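Local structure of glycosyl hydrolases family 2, sugar binding domain protein (Bacteroides uniformis str. 3978 T3 ii, 6D1P) at residues A[490-495]-A[557-562]; A[563-568]-A[667-672]. The protein is a gut bacterial beta-glucuronidase of glycosyl hydrolase family 2, and probably cleaves beta-glucuronide O-glycosidic bonds. All coordinates share one frame; numbering follows the deposited sequence.

Contact 1 (A[490-495]-A[557-562])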
# COMPACT_ATOMS: atom_id res chain seq x y z
N ARG A 490 -24.01 -21.43 -28.70
CA ARG A 490 -25.01 -20.38 -28.78
C ARG A 490 -26.00 -20.53 -27.62
O ARG A 490 -26.14 -21.60 -27.03
CB ARG A 490 -25.73 -20.43 -30.13
CG ARG A 490 -24.80 -20.18 -31.33
CD ARG A 490 -25.53 -20.27 -32.69
NE ARG A 490 -26.25 -21.53 -32.83
CZ ARG A 490 -27.57 -21.65 -33.08
NH1 ARG A 490 -28.33 -20.58 -33.25
NH2 ARG A 490 -28.12 -22.87 -33.18
N PHE A 491 -26.66 -19.43 -27.26
CA PHE A 491 -27.62 -19.58 -26.18
C PHE A 491 -28.83 -20.40 -26.61
O PHE A 491 -29.49 -21.03 -25.77
CB PHE A 491 -28.02 -18.21 -25.57
CG PHE A 491 -28.79 -17.28 -26.49
CD1 PHE A 491 -30.12 -17.53 -26.82
CD2 PHE A 491 -28.22 -16.10 -26.92
CE1 PHE A 491 -30.84 -16.65 -27.64
CE2 PHE A 491 -28.92 -15.20 -27.73
CZ PHE A 491 -30.23 -15.48 -28.09
N ARG A 492 -29.09 -20.46 -27.92
CA ARG A 492 -30.12 -21.36 -28.44
C ARG A 492 -29.76 -22.83 -28.26
O ARG A 492 -30.65 -23.69 -28.34
CB ARG A 492 -30.37 -21.02 -29.91
CG ARG A 492 -31.23 -19.77 -30.09
CD ARG A 492 -31.21 -19.26 -31.52
NE ARG A 492 -32.15 -18.16 -31.72
CZ ARG A 492 -31.82 -16.86 -31.66
NH1 ARG A 492 -30.58 -16.49 -31.39
NH2 ARG A 492 -32.74 -15.93 -31.87
N ASN A 493 -28.50 -23.16 -27.96
CA ASN A 493 -28.12 -24.54 -27.68
C ASN A 493 -28.37 -24.95 -26.23
O ASN A 493 -27.94 -26.04 -25.84
CB ASN A 493 -26.64 -24.74 -28.02
CG ASN A 493 -26.36 -24.49 -29.49
OD1 ASN A 493 -25.39 -23.81 -29.85
ND2 ASN A 493 -27.22 -25.04 -30.35
N TYR A 494 -29.08 -24.12 -25.45
CA TYR A 494 -29.17 -24.33 -24.01
C TYR A 494 -29.84 -25.66 -23.66
O TYR A 494 -29.31 -26.46 -22.89
CB TYR A 494 -29.92 -23.16 -23.35
CG TYR A 494 -30.39 -23.47 -21.93
CD1 TYR A 494 -29.51 -23.96 -20.97
CD2 TYR A 494 -31.71 -23.27 -21.55
CE1 TYR A 494 -29.94 -24.25 -19.69
CE2 TYR A 494 -32.15 -23.56 -20.26
CZ TYR A 494 -31.26 -24.05 -19.34
OH TYR A 494 -31.69 -24.34 -18.05
N ARG A 495 -31.05 -25.88 -24.19
CA ARG A 495 -31.77 -27.09 -23.82
C ARG A 495 -30.95 -28.34 -24.13
O ARG A 495 -30.89 -29.26 -23.31
CB ARG A 495 -33.13 -27.15 -24.55
CG ARG A 495 -33.96 -28.37 -24.18
CD ARG A 495 -35.04 -28.66 -25.22
NE ARG A 495 -36.18 -27.75 -25.15
CZ ARG A 495 -36.86 -27.34 -26.21
NH1 ARG A 495 -36.51 -27.74 -27.43
NH2 ARG A 495 -37.90 -26.51 -26.07
N PHE A 557 -30.82 -14.26 -21.40
CA PHE A 557 -31.63 -14.57 -20.23
C PHE A 557 -33.04 -14.98 -20.65
O PHE A 557 -33.59 -15.96 -20.14
CB PHE A 557 -31.71 -13.37 -19.29
CG PHE A 557 -30.42 -13.02 -18.59
CD1 PHE A 557 -29.62 -14.00 -18.02
CD2 PHE A 557 -30.03 -11.68 -18.48
CE1 PHE A 557 -28.43 -13.66 -17.36
CE2 PHE A 557 -28.86 -11.32 -17.82
CZ PHE A 557 -28.05 -12.31 -17.26
N ASP A 558 -33.62 -14.22 -21.58
CA ASP A 558 -34.96 -14.49 -22.09
C ASP A 558 -35.07 -15.93 -22.59
O ASP A 558 -35.89 -16.72 -22.11
CB ASP A 558 -35.27 -13.48 -23.21
CG ASP A 558 -36.73 -13.46 -23.62
OD1 ASP A 558 -37.09 -12.55 -24.39
OD2 ASP A 558 -37.52 -14.32 -23.20
N TRP A 559 -34.19 -16.30 -23.53
CA TRP A 559 -34.16 -17.66 -24.06
C TRP A 559 -34.10 -18.70 -22.94
O TRP A 559 -34.97 -19.58 -22.84
CB TRP A 559 -32.99 -17.83 -25.01
CG TRP A 559 -33.12 -19.12 -25.72
CD1 TRP A 559 -32.73 -20.35 -25.27
CD2 TRP A 559 -33.77 -19.33 -26.98
NE1 TRP A 559 -33.06 -21.32 -26.19
CE2 TRP A 559 -33.71 -20.72 -27.25
CE3 TRP A 559 -34.39 -18.48 -27.92
CZ2 TRP A 559 -34.23 -21.29 -28.43
CZ3 TRP A 559 -34.91 -19.05 -29.09
CH2 TRP A 559 -34.84 -20.44 -29.33
N HIS A 560 -33.06 -18.64 -22.10
CA HIS A 560 -32.93 -19.62 -21.02
C HIS A 560 -34.22 -19.75 -20.24
O HIS A 560 -34.69 -20.86 -19.96
CB HIS A 560 -31.79 -19.24 -20.07
CG HIS A 560 -30.43 -19.63 -20.55
ND1 HIS A 560 -29.74 -18.93 -21.52
CD2 HIS A 560 -29.61 -20.63 -20.15
CE1 HIS A 560 -28.56 -19.50 -21.71
NE2 HIS A 560 -28.46 -20.53 -20.90
N LEU A 561 -34.82 -18.60 -19.87
CA LEU A 561 -36.00 -18.63 -19.01
C LEU A 561 -37.20 -19.26 -19.71
O LEU A 561 -37.98 -19.99 -19.09
CB LEU A 561 -36.33 -17.22 -18.53
CG LEU A 561 -35.35 -16.62 -17.51
CD1 LEU A 561 -35.64 -15.16 -17.27
CD2 LEU A 561 -35.41 -17.39 -16.21
N LYS A 562 -37.36 -18.98 -21.00
CA LYS A 562 -38.50 -19.58 -21.68
C LYS A 562 -38.26 -21.06 -21.94
O LYS A 562 -39.22 -21.83 -21.96
CB LYS A 562 -38.85 -18.82 -22.96
CG LYS A 562 -37.87 -18.91 -24.08
CD LYS A 562 -38.33 -19.88 -25.16
CE LYS A 562 -37.45 -19.74 -26.40
NZ LYS A 562 -37.80 -20.73 -27.46
O HOH W 1 -32.26 -24.06 -26.11

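Contact 2 (A[563-568]-A[667-672])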
# COMPACT_ATOMS: atom_id res chain seq x y z
N GLU A 563 -37.00 -21.48 -22.06
CA GLU A 563 -36.73 -22.91 -22.20
C GLU A 563 -37.04 -23.65 -20.91
O GLU A 563 -37.57 -24.77 -20.95
CB GLU A 563 -35.28 -23.14 -22.62
CG GLU A 563 -34.96 -22.58 -24.01
CD GLU A 563 -35.77 -23.24 -25.12
OE1 GLU A 563 -35.18 -24.03 -25.89
OE2 GLU A 563 -36.98 -22.96 -25.23
N GLN A 564 -36.77 -23.04 -19.76
CA GLN A 564 -36.99 -23.75 -18.51
C GLN A 564 -38.44 -24.13 -18.29
O GLN A 564 -38.71 -25.05 -17.50
CB GLN A 564 -36.45 -22.93 -17.34
CG GLN A 564 -34.94 -22.77 -17.46
CD GLN A 564 -34.25 -22.21 -16.24
OE1 GLN A 564 -34.87 -21.93 -15.22
NE2 GLN A 564 -32.95 -22.05 -16.35
N GLU A 565 -39.38 -23.47 -18.96
CA GLU A 565 -40.79 -23.81 -18.80
C GLU A 565 -41.14 -25.13 -19.47
O GLU A 565 -42.20 -25.70 -19.17
CB GLU A 565 -41.67 -22.70 -19.37
CG GLU A 565 -41.62 -21.39 -18.61
CD GLU A 565 -42.52 -20.32 -19.23
OE1 GLU A 565 -43.34 -20.65 -20.13
OE2 GLU A 565 -42.41 -19.16 -18.79
N THR A 566 -40.29 -25.63 -20.36
CA THR A 566 -40.53 -26.86 -21.11
C THR A 566 -39.57 -27.97 -20.70
O THR A 566 -39.29 -28.87 -21.49
CB THR A 566 -40.41 -26.59 -22.61
OG1 THR A 566 -39.05 -26.74 -23.05
CG2 THR A 566 -40.87 -25.19 -22.93
N MET A 567 -39.06 -27.94 -19.46
CA MET A 567 -38.11 -28.94 -18.97
C MET A 567 -38.60 -29.53 -17.67
O MET A 567 -38.21 -29.08 -16.58
CB MET A 567 -36.72 -28.35 -18.78
CG MET A 567 -36.11 -27.76 -20.02
SD MET A 567 -34.42 -27.24 -19.66
CE MET A 567 -34.05 -26.30 -21.12
N PRO A 568 -39.46 -30.55 -17.74
CA PRO A 568 -40.01 -31.14 -16.51
C PRO A 568 -38.99 -31.90 -15.67
O PRO A 568 -39.22 -32.06 -14.47
CB PRO A 568 -41.10 -32.09 -17.04
CG PRO A 568 -40.70 -32.41 -18.43
CD PRO A 568 -40.01 -31.16 -18.95
N ASN A 667 -46.88 -14.45 -24.13
CA ASN A 667 -46.66 -15.86 -24.41
C ASN A 667 -45.15 -16.13 -24.29
O ASN A 667 -44.40 -15.81 -25.21
CB ASN A 667 -47.19 -16.22 -25.79
CG ASN A 667 -46.89 -17.64 -26.18
OD1 ASN A 667 -46.46 -18.45 -25.35
ND2 ASN A 667 -47.09 -17.96 -27.47
N SER A 668 -44.75 -16.76 -23.17
CA SER A 668 -43.35 -17.05 -22.89
C SER A 668 -42.63 -17.65 -24.09
O SER A 668 -41.48 -17.28 -24.39
CB SER A 668 -43.23 -17.99 -21.69
OG SER A 668 -43.49 -17.35 -20.45
N GLN A 669 -43.28 -18.60 -24.79
CA GLN A 669 -42.65 -19.33 -25.89
C GLN A 669 -42.47 -18.49 -27.15
O GLN A 669 -41.77 -18.94 -28.07
CB GLN A 669 -43.46 -20.58 -26.23
CG GLN A 669 -43.48 -21.61 -25.12
CD GLN A 669 -42.08 -21.88 -24.58
OE1 GLN A 669 -41.14 -22.16 -25.34
NE2 GLN A 669 -41.92 -21.77 -23.25
N ASP A 670 -43.08 -17.31 -27.24
CA ASP A 670 -43.01 -16.47 -28.44
C ASP A 670 -41.81 -15.52 -28.29
O ASP A 670 -41.94 -14.33 -28.01
CB ASP A 670 -44.33 -15.72 -28.62
CG ASP A 670 -44.52 -15.20 -30.03
OD1 ASP A 670 -43.53 -15.03 -30.77
OD2 ASP A 670 -45.70 -14.97 -30.42
N PHE A 671 -40.61 -16.08 -28.49
CA PHE A 671 -39.35 -15.39 -28.22
C PHE A 671 -39.05 -14.37 -29.32
O PHE A 671 -39.20 -14.68 -30.50
CB PHE A 671 -38.22 -16.41 -28.13
CG PHE A 671 -36.85 -15.79 -28.06
CD1 PHE A 671 -36.28 -15.46 -26.84
CD2 PHE A 671 -36.11 -15.59 -29.22
CE1 PHE A 671 -34.99 -14.90 -26.77
CE2 PHE A 671 -34.82 -15.05 -29.16
CZ PHE A 671 -34.27 -14.70 -27.93
N PRO A 672 -38.57 -13.17 -28.96
CA PRO A 672 -38.26 -12.76 -27.59
C PRO A 672 -39.31 -11.87 -26.95
O PRO A 672 -40.25 -11.46 -27.62
CB PRO A 672 -36.97 -11.97 -27.76
CG PRO A 672 -37.22 -11.24 -29.07
CD PRO A 672 -38.01 -12.22 -29.94

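Contact 1 (A[490-495]-A[557-562])
H560 CD2 sits over one face of the Y494 ring on the buried side of this contact. It lies 3.3 Å above the Y494 ring plane, over its centre. The two ring planes are 33° apart, neither a parallel stack nor an edge-to-face pair. Y494 CB also rests over the imidazole face, 4.1 Å from the H560 ring centroid. H560 ND1 is hydrogen-bonded to the carbonyl of L556, and the ring stacks on W513. Beyond the rings, Y494 OH bonds to E498. F491 packs beside them, its CD1 3.4 Å from W559 CB. Both segments belong to the TIM-barrel domain. The 3-10 turn 491-493, leading into helix 494-503, is laid against helix 550-564. The side nearer solvent holds W559 and R492, both partly exposed, and a water takes the place of direct polar contact. A chi1 of -170°, which sets CG opposite the backbone N, carries the W559 ring out to the turn. R492 crosses it at about a right angle in a CH-pi contact, CG 3.6 Å from the centroid of the six-membered ring. K562 CE lies over the opposite face, toward its rim. No direct hydrogen bond joins the segments here. Instead the water lies at the indole edge, in plane, and accepts from W559 NE1 at 2.9 Å. The same water donates to R492 O (2.8 Å) and accepts from R495 N.

Contact 2 (A[563-568]-A[667-672])
E565 reaches across to S668 and makes the hydrogen bond that joins these two segments. One side is a type I beta turn, Q564 to M567, in the last part of helix 550-564 and the loop after it, in the TIM-barrel domain. The other is a type I turn, N667 to D670, in the loop between strands 659-665 and 677-680 of the DUF4982 region. The contact is therefore a small polar seam between two domains. The E565 side chain can be followed outward. CB lies 4.0 Å from Q669 NE2. Beyond CG the chain is extended (chi2 -179°), which carries the carboxylate over to S668. CD and OE1 lie alongside the serine CB. At the tip, OE2 accepts from S668 OG at 2.7 Å. The hydroxyl arrives on the syn side of the carboxylate, 17° out of its plane. S668 OG also has a hydrogen bond with R666 NH1. Q669 bends at chi2 and brings its amide toward K562, whose carbonyl NE2 bonds. T566 CG2 packs 3.6 Å from Q669 NE2. E563 O accepts from both T566 N and T566 OG1. The hydroxyl meets it in the carbonyl plane, on a lone pair, and is also hydrogen-bonded to R495 NH2. Replacing T566 with an alanine would probably leave E563 O with the backbone N alone of these two donors, R495 without this mate, and a gap beside the Q669 amide. In the facing turn, N667 forms an Asx turn: Q669 N donates to N667 OD1 at 3.2 Å, from 60° out of the carbonyl plane.

Overall arrangement
Contacts 1 and 2 have centres about 9 Å apart and share helix 550-564. Both segments of contact 1, 490-495 and 557-562, precede those of contact 2, 563-568 and 667-672, in the sequence. Contact 1 stays within the TIM-barrel domain and is mostly buried. Contact 2 runs from the last part of the same helix and the loop after it to a loop of the DUF4982 region, and is more polar and more exposed. They touch directly: K562 CB packs 3.4 Å from S668 O, and F671 meets W559 edge-to-face. One helix thus packs against a barrel neighbour and also meets the following beta domain.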